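Local coordinates for uncharacterized protein (Pectobacterium carotovorum, PDB 2PH0) that probably binds heme and carries it through the cytosol, as a member of the ChuX/HutX family of heme-utilisation proteins, at residues F48-T62 with F74-F88. Sequence-based numbering, arbitrary orientation.
Sequences FDQVWDTIATWGEVT and FKSELPTGTHRHGYF
Trp52 stands between Leu78 and Phe88, which press on opposite faces of its indole. Leu78 CD2 lies 3.5 Å from the centroid of the six-membered ring, almost on the ring normal, a CH-pi contact; leucine's branched end sets this methyl over the ring centre while CG and CD1 meet the rim. The same methyl reaches Ile55 CG2. On the other face Phe88 arrives edge-on, CE2 3.5 Å from Trp52 CD1, with planes at 77°. Phe88 in turn offers its own face to the edge of Phe48, so the three rings form a cluster of two T-shaped pairs. With CG of Trp52 anti to the backbone N (chi1 -173°), the indole leaves helix 48-55 toward the loop, and NE1 donates to Pro79 O at 2.8 Å, close to the ring plane. This bond satisfies the indole's polar atom and limits rotation of the ring. The helix is thereby fastened to the connection that leaves the six-stranded sheet at Ser76 and enters the small three-stranded sheet. Beyond the cluster, histidine suits position 83 by offering a ring-edge N-H: His83 NE2 donates to Asp49 OD1 at 2.8 Å, from above the carboxylate plane. At the other end, Val61 and Ser76 form an antiparallel hydrogen-bonded pair, Ser76 N to Val61 O (2.9 Å) and Val61 N to Ser76 O (3.0 Å). Alongside, Lys75 bends at chi3 (65°), giving a salt bridge of 3.1 Å between Lys75 NZ and Glu60 OE2, whose hydrogen bond is weak. Gly59 suits its positive phi, where a side chain would jam against the preceding carbonyl. A water accepts from Leu78 N and donates to Ile55 O and Gly59 O, linking the turn after helix 48-55 to residues 74-88.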
ATOM      1  N   PHE B  48      -1.576   3.813  18.532  1.00 21.07           N
ATOM      2  CA  PHE B  48      -2.185   3.400  17.270  1.00 20.42           C
ATOM      3  C   PHE B  48      -3.685   3.117  17.281  1.00 20.77           C
ATOM      4  O   PHE B  48      -4.420   3.642  16.446  1.00 21.95           O
ATOM      5  CB  PHE B  48      -1.444   2.183  16.706  1.00 26.00           C
ATOM      6  CG  PHE B  48      -1.987   1.699  15.389  1.00 26.13           C
ATOM      7  CD1 PHE B  48      -3.062   0.812  15.346  1.00 33.88           C
ATOM      8  CD2 PHE B  48      -1.437   2.146  14.190  1.00 29.64           C
ATOM      9  CE1 PHE B  48      -3.582   0.377  14.128  1.00 28.95           C
ATOM     10  CE2 PHE B  48      -1.949   1.718  12.967  1.00 30.30           C
ATOM     11  CZ  PHE B  48      -3.023   0.831  12.938  1.00 23.14           C
ATOM     12  N   ASP B  49      -4.142   2.281  18.206  1.00 22.58           N
ATOM     13  CA  ASP B  49      -5.558   1.938  18.260  1.00 22.76           C
ATOM     14  C   ASP B  49      -6.447   3.139  18.550  1.00 21.52           C
ATOM     15  O   ASP B  49      -7.536   3.274  17.986  1.00 25.81           O
ATOM     16  CB  ASP B  49      -5.794   0.848  19.309  1.00 26.06           C
ATOM     17  CG  ASP B  49      -4.927  -0.370  19.079  1.00 29.44           C
ATOM     18  OD1 ASP B  49      -4.785  -0.778  17.903  1.00 27.52           O
ATOM     19  OD2 ASP B  49      -4.392  -0.919  20.066  1.00 46.47           O
ATOM     20  N   GLN B  50      -5.985   3.998  19.448  1.00 21.72           N
ATOM     21  CA  GLN B  50      -6.725   5.193  19.811  1.00 26.65           C
ATOM     22  C   GLN B  50      -6.865   6.065  18.568  1.00 25.07           C
ATOM     23  O   GLN B  50      -7.946   6.569  18.257  1.00 26.14           O
ATOM     24  CB  GLN B  50      -5.964   5.957  20.892  1.00 27.24           C
ATOM     25  CG  GLN B  50      -6.704   7.153  21.458  1.00 38.58           C
ATOM     26  CD  GLN B  50      -5.884   7.882  22.502  1.00 45.50           C
ATOM     27  OE1 GLN B  50      -5.324   7.262  23.405  1.00 47.64           O
ATOM     28  NE2 GLN B  50      -5.811   9.204  22.386  1.00 44.63           N
ATOM     29  N   VAL B  51      -5.756   6.230  17.860  1.00 20.66           N
ATOM     30  CA  VAL B  51      -5.732   7.041  16.649  1.00 16.82           C
ATOM     31  C   VAL B  51      -6.590   6.466  15.525  1.00 19.67           C
ATOM     32  O   VAL B  51      -7.418   7.163  14.953  1.00 17.16           O
ATOM     33  CB  VAL B  51      -4.277   7.224  16.157  1.00 13.22           C
ATOM     34  CG1 VAL B  51      -4.255   7.847  14.749  1.00 16.72           C
ATOM     35  CG2 VAL B  51      -3.515   8.094  17.141  1.00 17.22           C
ATOM     36  N   TRP B  52      -6.405   5.188  15.210  1.00 19.93           N
ATOM     37  CA  TRP B  52      -7.173   4.574  14.140  1.00 20.91           C
ATOM     38  C   TRP B  52      -8.680   4.581  14.399  1.00 20.11           C
ATOM     39  O   TRP B  52      -9.459   4.943  13.518  1.00 20.03           O
ATOM     40  CB  TRP B  52      -6.692   3.138  13.903  1.00 22.01           C
ATOM     41  CG  TRP B  52      -7.327   2.495  12.716  1.00 19.45           C
ATOM     42  CD1 TRP B  52      -8.562   1.918  12.658  1.00 22.96           C
ATOM     43  CD2 TRP B  52      -6.780   2.407  11.397  1.00 23.60           C
ATOM     44  NE1 TRP B  52      -8.819   1.476  11.381  1.00 20.71           N
ATOM     45  CE2 TRP B  52      -7.741   1.763  10.588  1.00 22.68           C
ATOM     46  CE3 TRP B  52      -5.569   2.812  10.817  1.00 25.38           C
ATOM     47  CZ2 TRP B  52      -7.530   1.512   9.229  1.00 22.86           C
ATOM     48  CZ3 TRP B  52      -5.362   2.560   9.464  1.00 18.53           C
ATOM     49  CH2 TRP B  52      -6.338   1.917   8.687  1.00 30.46           C
ATOM     50  N   ASP B  53      -9.092   4.178  15.597  1.00 24.74           N
ATOM     51  CA  ASP B  53     -10.514   4.147  15.930  1.00 25.89           C
ATOM     52  C   ASP B  53     -11.157   5.518  15.748  1.00 25.70           C
ATOM     53  O   ASP B  53     -12.271   5.625  15.239  1.00 25.91           O
ATOM     54  CB  ASP B  53     -10.726   3.669  17.372  1.00 30.34           C
ATOM     55  CG  ASP B  53     -10.499   2.176  17.528  1.00 35.80           C
ATOM     56  OD1 ASP B  53     -11.086   1.407  16.740  1.00 41.90           O
ATOM     57  OD2 ASP B  53      -9.748   1.772  18.439  1.00 37.57           O
ATOM     58  N   THR B  54     -10.441   6.560  16.158  1.00 27.99           N
ATOM     59  CA  THR B  54     -10.942   7.926  16.037  1.00 24.36           C
ATOM     60  C   THR B  54     -11.105   8.350  14.576  1.00 21.97           C
ATOM     61  O   THR B  54     -12.167   8.833  14.179  1.00 21.26           O
ATOM     62  CB  THR B  54     -10.004   8.916  16.740  1.00 25.72           C
ATOM     63  OG1 THR B  54      -9.840   8.522  18.105  1.00 23.78           O
ATOM     64  CG2 THR B  54     -10.582  10.322  16.696  1.00 25.56           C
ATOM     65  N   ILE B  55     -10.065   8.156  13.771  1.00 17.82           N
ATOM     66  CA  ILE B  55     -10.145   8.546  12.370  1.00 14.70           C
ATOM     67  C   ILE B  55     -11.285   7.792  11.699  1.00 18.01           C
ATOM     68  O   ILE B  55     -11.953   8.317  10.802  1.00 18.28           O
ATOM     69  CB  ILE B  55      -8.811   8.274  11.621  1.00 16.39           C
ATOM     70  CG1 ILE B  55      -7.662   9.014  12.305  1.00 14.34           C
ATOM     71  CG2 ILE B  55      -8.926   8.738  10.164  1.00 16.40           C
ATOM     72  CD1 ILE B  55      -6.274   8.622  11.798  1.00 16.18           C
ATOM     73  N   ALA B  56     -11.539   6.573  12.168  1.00 21.46           N
ATOM     74  CA  ALA B  56     -12.604   5.750  11.607  1.00 21.14           C
ATOM     75  C   ALA B  56     -13.990   6.373  11.791  1.00 24.72           C
ATOM     76  O   ALA B  56     -14.984   5.839  11.299  1.00 26.98           O
ATOM     77  CB  ALA B  56     -12.567   4.363  12.230  1.00 23.79           C
ATOM     78  N   THR B  57     -14.051   7.504  12.488  1.00 23.83           N
ATOM     79  CA  THR B  57     -15.324   8.192  12.723  1.00 27.66           C
ATOM     80  C   THR B  57     -15.382   9.544  12.007  1.00 26.23           C
ATOM     81  O   THR B  57     -16.361  10.275  12.141  1.00 25.85           O
ATOM     82  CB  THR B  57     -15.563   8.463  14.235  1.00 27.81           C
ATOM     83  OG1 THR B  57     -14.632   9.447  14.706  1.00 27.18           O
ATOM     84  CG2 THR B  57     -15.381   7.196  15.047  1.00 24.39           C
ATOM     85  N   TRP B  58     -14.343   9.865  11.240  1.00 24.56           N
ATOM     86  CA  TRP B  58     -14.261  11.148  10.536  1.00 24.22           C
ATOM     87  C   TRP B  58     -14.878  11.222   9.148  1.00 22.25           C
ATOM     88  O   TRP B  58     -14.827  12.272   8.508  1.00 22.90           O
ATOM     89  CB  TRP B  58     -12.801  11.592  10.412  1.00 20.19           C
ATOM     90  CG  TRP B  58     -12.111  11.850  11.708  1.00 16.04           C
ATOM     91  CD1 TRP B  58     -12.666  11.823  12.952  1.00 21.39           C
ATOM     92  CD2 TRP B  58     -10.725  12.148  11.891  1.00 21.79           C
ATOM     93  NE1 TRP B  58     -11.712  12.080  13.900  1.00 20.91           N
ATOM     94  CE2 TRP B  58     -10.509  12.284  13.277  1.00 14.19           C
ATOM     95  CE3 TRP B  58      -9.642  12.311  11.016  1.00 14.05           C
ATOM     96  CZ2 TRP B  58      -9.251  12.575  13.816  1.00 18.85           C
ATOM     97  CZ3 TRP B  58      -8.390  12.600  11.545  1.00 19.70           C
ATOM     98  CH2 TRP B  58      -8.205  12.729  12.937  1.00 17.30           C
ATOM     99  N   GLY B  59     -15.464  10.132   8.673  1.00 22.60           N
ATOM    100  CA  GLY B  59     -16.036  10.162   7.341  1.00 21.72           C
ATOM    101  C   GLY B  59     -14.967   9.806   6.323  1.00 20.23           C
ATOM    102  O   GLY B  59     -13.923   9.271   6.687  1.00 22.05           O
ATOM    103  N   GLU B  60     -15.207  10.118   5.055  1.00 18.03           N
ATOM    104  CA  GLU B  60     -14.260   9.789   3.995  1.00 19.69           C
ATOM    105  C   GLU B  60     -12.912  10.503   4.072  1.00 19.40           C
ATOM    106  O   GLU B  60     -12.836  11.724   4.196  1.00 17.71           O
ATOM    107  CB  GLU B  60     -14.897  10.051   2.631  1.00 25.81           C
ATOM    108  CG  GLU B  60     -14.018   9.690   1.443  1.00 31.54           C
ATOM    109  CD  GLU B  60     -14.789   9.713   0.135  1.00 44.57           C
ATOM    110  OE1 GLU B  60     -15.635   8.815  -0.069  1.00 38.31           O
ATOM    111  OE2 GLU B  60     -14.555  10.633  -0.680  1.00 48.52           O
ATOM    112  N   VAL B  61     -11.851   9.711   3.999  1.00 16.13           N
ATOM    113  CA  VAL B  61     -10.482  10.212   4.026  1.00 18.87           C
ATOM    114  C   VAL B  61      -9.760   9.502   2.887  1.00 18.70           C
ATOM    115  O   VAL B  61     -10.362   8.696   2.176  1.00 18.12           O
ATOM    116  CB  VAL B  61      -9.776   9.876   5.368  1.00 14.00           C
ATOM    117  CG1 VAL B  61     -10.407  10.657   6.507  1.00 19.05           C
ATOM    118  CG2 VAL B  61      -9.869   8.389   5.649  1.00 14.34           C
ATOM    119  N   THR B  62      -8.484   9.817   2.693  1.00 15.55           N
ATOM    120  CA  THR B  62      -7.713   9.173   1.636  1.00 15.45           C
ATOM    121  C   THR B  62      -6.535   8.447   2.262  1.00 20.30           C
ATOM    122  O   THR B  62      -5.647   9.086   2.834  1.00 17.91           O
ATOM    123  CB  THR B  62      -7.164  10.197   0.619  1.00 19.20           C
ATOM    124  OG1 THR B  62      -8.250  10.821  -0.083  1.00 18.66           O
ATOM    125  CG2 THR B  62      -6.257   9.503  -0.381  1.00 15.25           C
ATOM    126  N   PHE B  74      -6.467   5.679  -1.843  1.00 20.99           N
ATOM    127  CA  PHE B  74      -7.832   5.182  -1.786  1.00 21.54           C
ATOM    128  C   PHE B  74      -8.716   6.036  -0.907  1.00 17.10           C
ATOM    129  O   PHE B  74      -8.450   6.195   0.283  1.00 15.66           O
ATOM    130  CB  PHE B  74      -7.859   3.751  -1.275  1.00 19.30           C
ATOM    131  CG  PHE B  74      -9.149   3.042  -1.568  1.00 29.24           C
ATOM    132  CD1 PHE B  74     -10.193   3.053  -0.649  1.00 34.12           C
ATOM    133  CD2 PHE B  74      -9.335   2.396  -2.789  1.00 27.97           C
ATOM    134  CE1 PHE B  74     -11.407   2.433  -0.940  1.00 30.77           C
ATOM    135  CE2 PHE B  74     -10.548   1.774  -3.092  1.00 26.17           C
ATOM    136  CZ  PHE B  74     -11.585   1.794  -2.163  1.00 24.13           C
ATOM    137  N   LYS B  75      -9.784   6.556  -1.502  1.00 16.12           N
ATOM    138  CA  LYS B  75     -10.731   7.409  -0.802  1.00 22.58           C
ATOM    139  C   LYS B  75     -11.911   6.630  -0.253  1.00 26.41           C
ATOM    140  O   LYS B  75     -12.694   6.057  -1.009  1.00 22.44           O
ATOM    141  CB  LYS B  75     -11.279   8.497  -1.729  1.00 28.20           C
ATOM    142  CG  LYS B  75     -10.287   9.550  -2.146  1.00 33.97           C
ATOM    143  CD  LYS B  75     -11.000  10.874  -2.380  1.00 44.96           C
ATOM    144  CE  LYS B  75     -11.589  11.407  -1.079  1.00 49.63           C
ATOM    145  NZ  LYS B  75     -12.303  12.703  -1.260  1.00 57.08           N
ATOM    146  N   SER B  76     -12.043   6.622   1.067  1.00 21.05           N
ATOM    147  CA  SER B  76     -13.150   5.939   1.716  1.00 26.45           C
ATOM    148  C   SER B  76     -13.101   6.190   3.206  1.00 22.77           C
ATOM    149  O   SER B  76     -12.143   6.775   3.720  1.00 20.17           O
ATOM    150  CB  SER B  76     -13.093   4.430   1.456  1.00 26.27           C
ATOM    151  OG  SER B  76     -11.920   3.864   2.006  1.00 30.94           O
ATOM    152  N   GLU B  77     -14.153   5.751   3.887  1.00 19.59           N
ATOM    153  CA  GLU B  77     -14.259   5.885   5.328  1.00 22.99           C
ATOM    154  C   GLU B  77     -13.319   4.807   5.844  1.00 21.03           C
ATOM    155  O   GLU B  77     -13.319   3.692   5.336  1.00 22.43           O
ATOM    156  CB  GLU B  77     -15.708   5.610   5.748  1.00 27.24           C
ATOM    157  CG  GLU B  77     -16.015   5.721   7.228  1.00 33.97           C
ATOM    158  CD  GLU B  77     -17.500   5.520   7.511  1.00 29.79           C
ATOM    159  OE1 GLU B  77     -18.062   4.502   7.052  1.00 49.74           O
ATOM    160  OE2 GLU B  77     -18.105   6.374   8.185  1.00 38.44           O
ATOM    161  N   LEU B  78     -12.500   5.138   6.831  1.00 18.19           N
ATOM    162  CA  LEU B  78     -11.557   4.176   7.374  1.00 21.33           C
ATOM    163  C   LEU B  78     -12.296   3.036   8.080  1.00 23.05           C
ATOM    164  O   LEU B  78     -13.098   3.262   8.983  1.00 23.47           O
ATOM    165  CB  LEU B  78     -10.612   4.881   8.347  1.00 24.36           C
ATOM    166  CG  LEU B  78      -9.190   4.325   8.428  1.00 33.29           C
ATOM    167  CD1 LEU B  78      -8.531   4.388   7.054  1.00 27.12           C
ATOM    168  CD2 LEU B  78      -8.392   5.121   9.441  1.00 25.34           C
ATOM    169  N   PRO B  79     -12.048   1.789   7.660  1.00 23.62           N
ATOM    170  CA  PRO B  79     -12.735   0.676   8.314  1.00 20.22           C
ATOM    171  C   PRO B  79     -12.207   0.403   9.713  1.00 20.30           C
ATOM    172  O   PRO B  79     -11.029   0.595   9.988  1.00 20.32           O
ATOM    173  CB  PRO B  79     -12.480  -0.491   7.361  1.00 19.37           C
ATOM    174  CG  PRO B  79     -11.145  -0.159   6.784  1.00 28.51           C
ATOM    175  CD  PRO B  79     -11.268   1.318   6.502  1.00 22.35           C
ATOM    176  N   THR B  80     -13.086  -0.043  10.601  1.00 22.26           N
ATOM    177  CA  THR B  80     -12.675  -0.369  11.959  1.00 19.32           C
ATOM    178  C   THR B  80     -12.038  -1.762  11.924  1.00 21.45           C
ATOM    179  O   THR B  80     -12.161  -2.477  10.927  1.00 26.87           O
ATOM    180  CB  THR B  80     -13.883  -0.371  12.913  1.00 24.84           C
ATOM    181  OG1 THR B  80     -14.941  -1.148  12.342  1.00 19.58           O
ATOM    182  CG2 THR B  80     -14.382   1.052  13.139  1.00 24.04           C
ATOM    183  N   GLY B  81     -11.356  -2.154  12.992  1.00 28.42           N
ATOM    184  CA  GLY B  81     -10.735  -3.467  12.993  1.00 27.58           C
ATOM    185  C   GLY B  81     -10.589  -4.126  14.351  1.00 30.26           C
ATOM    186  O   GLY B  81     -10.838  -3.508  15.385  1.00 26.68           O
ATOM    187  N   THR B  82     -10.173  -5.389  14.333  1.00 25.78           N
ATOM    188  CA  THR B  82      -9.971  -6.181  15.542  1.00 30.16           C
ATOM    189  C   THR B  82      -8.597  -6.840  15.504  1.00 24.72           C
ATOM    190  O   THR B  82      -8.079  -7.150  14.428  1.00 22.69           O
ATOM    191  CB  THR B  82     -11.045  -7.285  15.665  1.00 30.25           C
ATOM    192  OG1 THR B  82     -10.756  -8.116  16.794  1.00 43.16           O
ATOM    193  CG2 THR B  82     -11.067  -8.145  14.415  1.00 37.78           C
ATOM    194  N   HIS B  83      -8.017  -7.057  16.683  1.00 25.05           N
ATOM    195  CA  HIS B  83      -6.700  -7.680  16.811  1.00 24.57           C
ATOM    196  C   HIS B  83      -6.787  -9.196  16.964  1.00 25.84           C
ATOM    197  O   HIS B  83      -7.630  -9.713  17.697  1.00 28.63           O
ATOM    198  CB  HIS B  83      -5.959  -7.108  18.027  1.00 28.05           C
ATOM    199  CG  HIS B  83      -5.545  -5.676  17.877  1.00 34.25           C
ATOM    200  ND1 HIS B  83      -4.521  -5.280  17.045  1.00 35.48           N
ATOM    201  CD2 HIS B  83      -6.000  -4.548  18.476  1.00 38.67           C
ATOM    202  CE1 HIS B  83      -4.358  -3.973  17.140  1.00 31.40           C
ATOM    203  NE2 HIS B  83      -5.243  -3.504  18.003  1.00 35.01           N
ATOM    204  N   ARG B  84      -5.905  -9.904  16.272  1.00 25.29           N
ATOM    205  CA  ARG B  84      -5.868 -11.356  16.347  1.00 27.77           C
ATOM    206  C   ARG B  84      -4.606 -11.883  15.689  1.00 28.89           C
ATOM    207  O   ARG B  84      -4.276 -11.500  14.572  1.00 24.90           O
ATOM    208  CB  ARG B  84      -7.103 -11.957  15.669  1.00 27.47           C
ATOM    209  CG  ARG B  84      -7.143 -13.480  15.678  1.00 35.85           C
ATOM    210  CD  ARG B  84      -8.526 -13.975  15.294  1.00 53.55           C
ATOM    211  NE  ARG B  84      -9.541 -13.435  16.195  1.00 67.22           N
ATOM    212  CZ  ARG B  84     -10.842 -13.688  16.100  1.00 78.43           C
ATOM    213  NH1 ARG B  84     -11.299 -14.480  15.140  1.00 82.34           N
ATOM    214  NH2 ARG B  84     -11.689 -13.147  16.969  1.00 81.95           N
ATOM    215  N   HIS B  85      -3.892 -12.746  16.404  1.00 26.48           N
ATOM    216  CA  HIS B  85      -2.667 -13.353  15.901  1.00 33.21           C
ATOM    217  C   HIS B  85      -1.543 -12.374  15.567  1.00 30.88           C
ATOM    218  O   HIS B  85      -0.689 -12.669  14.734  1.00 31.54           O
ATOM    219  CB  HIS B  85      -2.987 -14.212  14.675  1.00 36.51           C
ATOM    220  CG  HIS B  85      -3.958 -15.317  14.956  1.00 43.74           C
ATOM    221  ND1 HIS B  85      -5.040 -15.582  14.146  1.00 41.81           N
ATOM    222  CD2 HIS B  85      -4.019 -16.212  15.971  1.00 43.32           C
ATOM    223  CE1 HIS B  85      -5.728 -16.592  14.649  1.00 47.13           C
ATOM    224  NE2 HIS B  85      -5.128 -16.993  15.756  1.00 50.38           N
ATOM    225  N   GLY B  86      -1.534 -11.217  16.216  1.00 24.64           N
ATOM    226  CA  GLY B  86      -0.474 -10.264  15.957  1.00 22.21           C
ATOM    227  C   GLY B  86      -0.797  -9.238  14.890  1.00 22.20           C
ATOM    228  O   GLY B  86       0.044  -8.408  14.550  1.00 23.45           O
ATOM    229  N   TYR B  87      -2.013  -9.290  14.362  1.00 16.59           N
ATOM    230  CA  TYR B  87      -2.430  -8.343  13.340  1.00 25.52           C
ATOM    231  C   TYR B  87      -3.723  -7.621  13.673  1.00 21.27           C
ATOM    232  O   TYR B  87      -4.595  -8.161  14.352  1.00 20.82           O
ATOM    233  CB  TYR B  87      -2.602  -9.045  11.987  1.00 25.95           C
ATOM    234  CG  TYR B  87      -1.314  -9.209  11.220  1.00 27.77           C
ATOM    235  CD1 TYR B  87      -0.381 -10.179  11.581  1.00 34.28           C
ATOM    236  CD2 TYR B  87      -1.007  -8.357  10.156  1.00 24.19           C
ATOM    237  CE1 TYR B  87       0.832 -10.300  10.903  1.00 35.49           C
ATOM    238  CE2 TYR B  87       0.201  -8.465   9.471  1.00 25.10           C
ATOM    239  CZ  TYR B  87       1.117  -9.437   9.852  1.00 29.28           C
ATOM    240  OH  TYR B  87       2.319  -9.534   9.193  1.00 39.57           O
ATOM    241  N   PHE B  88      -3.814  -6.378  13.208  1.00 17.58           N
ATOM    242  CA  PHE B  88      -5.010  -5.562  13.373  1.00 20.03           C
ATOM    243  C   PHE B  88      -5.728  -5.806  12.048  1.00 18.83           C
ATOM    244  O   PHE B  88      -5.306  -5.324  10.993  1.00 18.30           O
ATOM    245  CB  PHE B  88      -4.633  -4.086  13.527  1.00 16.27           C
ATOM    246  CG  PHE B  88      -5.817  -3.158  13.679  1.00 21.76           C
ATOM    247  CD1 PHE B  88      -6.643  -3.233  14.798  1.00 26.16           C
ATOM    248  CD2 PHE B  88      -6.085  -2.190  12.715  1.00 22.43           C
ATOM    249  CE1 PHE B  88      -7.718  -2.352  14.960  1.00 31.19           C
ATOM    250  CE2 PHE B  88      -7.156  -1.303  12.865  1.00 28.14           C
ATOM    251  CZ  PHE B  88      -7.975  -1.385  13.991  1.00 31.82           C
TER
HETATM  252  O   HOH W   1     -11.318   0.015  14.710  1.00 40.63           O
HETATM  253  O   HOH W   2     -12.951   7.392   8.242  1.00 29.53           O
HETATM  254  O   HOH W   3     -16.353   7.750   9.557  1.00 29.45           O
HETATM  255  O   HOH W   4     -15.587   2.878   9.956  1.00 37.71           O